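Local coordinates for protein single-stranded DNA specific exonuclease RecJ (Thermus thermophilus, PDB 2ZXR) that degrades single-stranded DNA exonucleolytically in the 5' to 3' direction, using divalent metal ions as cofactor, at residues V9-R19 with L645-V656. Sequence-based numbering, arbitrary orientation.
Sequences VLSLPPLAQWR and LFSEALLAYWEV
Leu645 begins the contact by laying its methyl CD2 4.2 Å from CB of Val9, a loose apolar pairing of two branched side chains that suits the buried place where strand 5-9 ends. One turn further on, Glu648 makes the polar link. Its chain runs out straight, with CG trans to the backbone N (chi1 175°), and carries the carboxylate to the extended loop before helix 15-25. There OE2 accepts the backbone N-H of Leu12 at 2.9 Å in an almost linear bond (177°), although the donor stands well above the carboxylate plane. A glutamate is apt here: it is long enough to bridge helix and loop, and it accepts the N-H of a loop amide. A water that donates to the carbonyl O of Val9 also reaches OE1, but only weakly, and OE1 has a long, weak ion pair with Arg633, whose positive charge probably helps the buried carboxylate stay ionised.

Leu12 crosses the stem of Glu648 at a slant, its CG 3.7 Å from Glu648 CD, and sends CD1 to Ala652 CB at 3.9 Å. The small alanine lets the loop come close, and CD2 of Leu15 approaches the same methyl more loosely, 4.3 Å from Ala652 CB. Leu15 and the base of Glu655 lie alongside each other, pointing opposite ways, CG of Leu15 3.6 Å from Glu655 CB. Here the glutamate contributes its aliphatic base, while its carboxylate turns to Arg658. Arg19 reaches Val656 CA with NH2 at 4.0 Å; its salt bridge is with Glu623.

The axes of helical segments 15-19 and 645-655 cross at -72°, 11.5 Å apart at closest approach, tying the chain's start to its C-terminal domain. Helix 624-639 packs against Val9 and Leu12, helix 29-37 against Pro13 and Trp18, and Leu10 pairs through its backbone with Leu430 of strand 426-433.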
loop_
_atom_site.group_PDB
_atom_site.type_symbol
_atom_site.label_atom_id
_atom_site.label_comp_id
_atom_site.label_asym_id
_atom_site.label_seq_id
_atom_site.Cartn_x
_atom_site.Cartn_y
_atom_site.Cartn_z
ATOM N N VAL A 9 -8.738 -12.633 -3.385
ATOM C CA VAL A 9 -8.263 -13.199 -2.133
ATOM C C VAL A 9 -6.860 -13.735 -2.338
ATOM O O VAL A 9 -6.625 -14.562 -3.227
ATOM C CB VAL A 9 -9.169 -14.349 -1.654
ATOM C CG1 VAL A 9 -8.653 -14.897 -0.342
ATOM C CG2 VAL A 9 -10.593 -13.855 -1.484
ATOM N N LEU A 10 -5.917 -13.268 -1.536
ATOM C CA LEU A 10 -4.548 -13.738 -1.662
ATOM C C LEU A 10 -4.472 -15.267 -1.492
ATOM O O LEU A 10 -5.184 -15.859 -0.679
ATOM C CB LEU A 10 -3.641 -13.039 -0.633
ATOM C CG LEU A 10 -3.645 -11.495 -0.629
ATOM C CD1 LEU A 10 -2.390 -10.987 0.122
ATOM C CD2 LEU A 10 -3.653 -10.950 -2.062
ATOM N N SER A 11 -3.585 -15.892 -2.255
ATOM C CA SER A 11 -3.423 -17.338 -2.243
ATOM C C SER A 11 -2.946 -17.894 -0.910
ATOM O O SER A 11 -2.281 -17.193 -0.140
ATOM C CB SER A 11 -2.400 -17.722 -3.304
ATOM O OG SER A 11 -1.111 -17.288 -2.875
ATOM N N LEU A 12 -3.277 -19.152 -0.624
ATOM C CA LEU A 12 -2.784 -19.756 0.613
ATOM C C LEU A 12 -1.382 -20.257 0.289
ATOM O O LEU A 12 -1.130 -20.827 -0.796
ATOM C CB LEU A 12 -3.655 -20.930 1.088
ATOM C CG LEU A 12 -5.119 -20.616 1.409
ATOM C CD1 LEU A 12 -5.807 -21.865 1.971
ATOM C CD2 LEU A 12 -5.203 -19.466 2.383
ATOM N N PRO A 13 -0.431 -20.027 1.203
ATOM C CA PRO A 13 0.927 -20.502 0.914
ATOM C C PRO A 13 1.033 -21.992 1.210
ATOM O O PRO A 13 0.106 -22.590 1.771
ATOM C CB PRO A 13 1.789 -19.671 1.866
ATOM C CG PRO A 13 0.910 -19.554 3.072
ATOM C CD PRO A 13 -0.486 -19.305 2.487
ATOM N N PRO A 14 2.148 -22.618 0.806
ATOM C CA PRO A 14 2.276 -24.050 1.099
ATOM C C PRO A 14 2.384 -24.213 2.620
ATOM O O PRO A 14 3.113 -23.477 3.305
ATOM C CB PRO A 14 3.547 -24.473 0.344
ATOM C CG PRO A 14 4.215 -23.151 -0.089
ATOM C CD PRO A 14 3.065 -22.197 -0.268
ATOM N N LEU A 15 1.640 -25.171 3.152
ATOM C CA LEU A 15 1.624 -25.382 4.592
ATOM C C LEU A 15 2.962 -25.442 5.326
ATOM O O LEU A 15 3.108 -24.817 6.377
ATOM C CB LEU A 15 0.813 -26.625 4.925
ATOM C CG LEU A 15 -0.699 -26.475 4.814
ATOM C CD1 LEU A 15 -1.311 -27.123 6.062
ATOM C CD2 LEU A 15 -1.111 -25.014 4.733
ATOM N N ALA A 16 3.930 -26.189 4.806
ATOM C CA ALA A 16 5.219 -26.261 5.492
ATOM C C ALA A 16 5.877 -24.881 5.596
ATOM O O ALA A 16 6.529 -24.596 6.594
ATOM C CB ALA A 16 6.155 -27.244 4.795
ATOM N N GLN A 17 5.713 -24.022 4.584
ATOM C CA GLN A 17 6.294 -22.682 4.660
ATOM C C GLN A 17 5.431 -21.794 5.569
ATOM O O GLN A 17 5.945 -20.954 6.300
ATOM C CB GLN A 17 6.398 -22.033 3.277
ATOM C CG GLN A 17 7.132 -22.847 2.220
ATOM C CD GLN A 17 7.292 -22.067 0.913
ATOM O OE1 GLN A 17 7.345 -22.649 -0.178
ATOM N NE2 GLN A 17 7.380 -20.746 1.022
ATOM N N TRP A 18 4.118 -21.987 5.540
ATOM C CA TRP A 18 3.221 -21.183 6.378
ATOM C C TRP A 18 3.641 -21.430 7.828
ATOM O O TRP A 18 3.779 -20.503 8.638
ATOM C CB TRP A 18 1.784 -21.646 6.173
ATOM C CG TRP A 18 0.683 -20.670 6.498
ATOM C CD1 TRP A 18 0.739 -19.578 7.336
ATOM C CD2 TRP A 18 -0.677 -20.765 6.056
ATOM N NE1 TRP A 18 -0.512 -18.999 7.440
ATOM C CE2 TRP A 18 -1.396 -19.708 6.667
ATOM C CE3 TRP A 18 -1.360 -21.648 5.206
ATOM C CZ2 TRP A 18 -2.757 -19.511 6.450
ATOM C CZ3 TRP A 18 -2.719 -21.448 4.992
ATOM C CH2 TRP A 18 -3.402 -20.388 5.612
ATOM N N ARG A 19 3.839 -22.705 8.137
ATOM C CA ARG A 19 4.252 -23.127 9.462
ATOM C C ARG A 19 5.620 -22.571 9.854
ATOM O O ARG A 19 5.817 -22.164 10.998
ATOM C CB ARG A 19 4.254 -24.661 9.536
ATOM C CG ARG A 19 2.877 -25.234 9.856
ATOM C CD ARG A 19 2.699 -26.646 9.310
ATOM N NE ARG A 19 1.546 -27.318 9.913
ATOM C CZ ARG A 19 1.058 -28.479 9.487
ATOM N NH1 ARG A 19 1.623 -29.094 8.451
ATOM N NH2 ARG A 19 0.018 -29.034 10.106
ATOM N N LEU A 645 -11.721 -21.315 -4.421
ATOM C CA LEU A 645 -11.391 -21.115 -2.998
ATOM C C LEU A 645 -11.674 -22.356 -2.168
ATOM O O LEU A 645 -10.943 -22.700 -1.248
ATOM C CB LEU A 645 -12.201 -19.933 -2.445
ATOM C CG LEU A 645 -11.706 -18.575 -2.973
ATOM C CD1 LEU A 645 -12.714 -17.446 -2.748
ATOM C CD2 LEU A 645 -10.365 -18.280 -2.297
ATOM N N PHE A 646 -12.758 -23.031 -2.502
ATOM C CA PHE A 646 -13.138 -24.240 -1.782
ATOM C C PHE A 646 -12.106 -25.314 -2.089
ATOM O O PHE A 646 -11.635 -26.010 -1.187
ATOM C CB PHE A 646 -14.502 -24.711 -2.248
ATOM C CG PHE A 646 -14.986 -25.902 -1.521
ATOM C CD1 PHE A 646 -15.440 -25.790 -0.214
ATOM C CD2 PHE A 646 -14.964 -27.153 -2.125
ATOM C CE1 PHE A 646 -15.859 -26.899 0.470
ATOM C CE2 PHE A 646 -15.388 -28.264 -1.434
ATOM C CZ PHE A 646 -15.835 -28.137 -0.142
ATOM N N SER A 647 -11.762 -25.435 -3.378
ATOM C CA SER A 647 -10.770 -26.416 -3.807
ATOM C C SER A 647 -9.434 -26.111 -3.139
ATOM O O SER A 647 -8.752 -27.006 -2.666
ATOM C CB SER A 647 -10.570 -26.373 -5.335
ATOM O OG SER A 647 -11.697 -26.871 -6.042
ATOM N N GLU A 648 -9.062 -24.837 -3.107
ATOM C CA GLU A 648 -7.787 -24.471 -2.516
ATOM C C GLU A 648 -7.789 -24.803 -1.039
ATOM O O GLU A 648 -6.820 -25.372 -0.499
ATOM C CB GLU A 648 -7.519 -22.972 -2.709
ATOM C CG GLU A 648 -6.262 -22.513 -2.014
ATOM C CD GLU A 648 -6.023 -21.027 -2.174
ATOM O OE1 GLU A 648 -6.978 -20.233 -1.990
ATOM O OE2 GLU A 648 -4.871 -20.668 -2.474
ATOM N N ALA A 649 -8.889 -24.431 -0.393
ATOM C CA ALA A 649 -9.062 -24.649 1.030
ATOM C C ALA A 649 -9.048 -26.134 1.370
ATOM O O ALA A 649 -8.582 -26.538 2.447
ATOM C CB ALA A 649 -10.373 -24.026 1.483
ATOM N N LEU A 650 -9.582 -26.943 0.459
ATOM C CA LEU A 650 -9.633 -28.378 0.686
ATOM C C LEU A 650 -8.214 -28.930 0.682
ATOM O O LEU A 650 -7.876 -29.770 1.510
ATOM C CB LEU A 650 -10.505 -29.059 -0.377
ATOM C CG LEU A 650 -10.646 -30.585 -0.248
ATOM C CD1 LEU A 650 -10.994 -30.977 1.185
ATOM C CD2 LEU A 650 -11.715 -31.068 -1.203
ATOM N N LEU A 651 -7.375 -28.454 -0.237
ATOM C CA LEU A 651 -5.985 -28.913 -0.260
ATOM C C LEU A 651 -5.293 -28.584 1.075
ATOM O O LEU A 651 -4.568 -29.410 1.635
ATOM C CB LEU A 651 -5.213 -28.252 -1.395
ATOM C CG LEU A 651 -5.729 -28.534 -2.811
ATOM C CD1 LEU A 651 -4.721 -27.939 -3.810
ATOM C CD2 LEU A 651 -5.868 -30.045 -3.043
ATOM N N ALA A 652 -5.523 -27.386 1.602
ATOM C CA ALA A 652 -4.886 -27.025 2.868
ATOM C C ALA A 652 -5.460 -27.927 3.955
ATOM O O ALA A 652 -4.750 -28.346 4.878
ATOM C CB ALA A 652 -5.141 -25.528 3.208
ATOM N N TYR A 653 -6.751 -28.225 3.827
ATOM C CA TYR A 653 -7.447 -29.084 4.781
ATOM C C TYR A 653 -6.801 -30.476 4.853
ATOM O O TYR A 653 -6.607 -31.001 5.951
ATOM C CB TYR A 653 -8.919 -29.221 4.403
ATOM C CG TYR A 653 -9.708 -30.148 5.313
ATOM C CD1 TYR A 653 -10.096 -29.746 6.582
ATOM C CD2 TYR A 653 -10.042 -31.442 4.905
ATOM C CE1 TYR A 653 -10.795 -30.603 7.429
ATOM C CE2 TYR A 653 -10.749 -32.310 5.750
ATOM C CZ TYR A 653 -11.116 -31.877 7.012
ATOM O OH TYR A 653 -11.791 -32.732 7.867
ATOM N N TRP A 654 -6.484 -31.080 3.705
ATOM C CA TRP A 654 -5.841 -32.407 3.719
ATOM C C TRP A 654 -4.523 -32.254 4.487
ATOM O O TRP A 654 -4.178 -33.073 5.330
ATOM C CB TRP A 654 -5.425 -32.906 2.330
ATOM C CG TRP A 654 -6.435 -32.981 1.217
ATOM C CD1 TRP A 654 -6.234 -32.583 -0.098
ATOM C CD2 TRP A 654 -7.730 -33.560 1.255
ATOM N NE1 TRP A 654 -7.324 -32.887 -0.863
ATOM C CE2 TRP A 654 -8.261 -33.486 -0.065
ATOM C CE3 TRP A 654 -8.496 -34.133 2.262
ATOM C CZ2 TRP A 654 -9.524 -33.966 -0.391
ATOM C CZ3 TRP A 654 -9.730 -34.598 1.944
ATOM C CH2 TRP A 654 -10.243 -34.512 0.620
ATOM N N GLU A 655 -3.770 -31.210 4.150
ATOM C CA GLU A 655 -2.490 -30.979 4.798
ATOM C C GLU A 655 -2.555 -30.781 6.312
ATOM O O GLU A 655 -1.852 -31.468 7.054
ATOM C CB GLU A 655 -1.773 -29.796 4.151
ATOM C CG GLU A 655 -0.730 -30.239 3.150
ATOM C CD GLU A 655 0.081 -31.437 3.664
ATOM O OE1 GLU A 655 0.839 -31.291 4.657
ATOM O OE2 GLU A 655 -0.058 -32.533 3.080
ATOM N N VAL A 656 -3.390 -29.858 6.777
ATOM C CA VAL A 656 -3.490 -29.623 8.212
ATOM C C VAL A 656 -4.014 -30.825 8.978
ATOM O O VAL A 656 -4.388 -30.712 10.147
ATOM C CB VAL A 656 -4.408 -28.436 8.557
ATOM C CG1 VAL A 656 -3.850 -27.177 7.968
ATOM C CG2 VAL A 656 -5.814 -28.690 8.064
HETATM O O HOH W 1 -6.651 -17.106 -3.471
#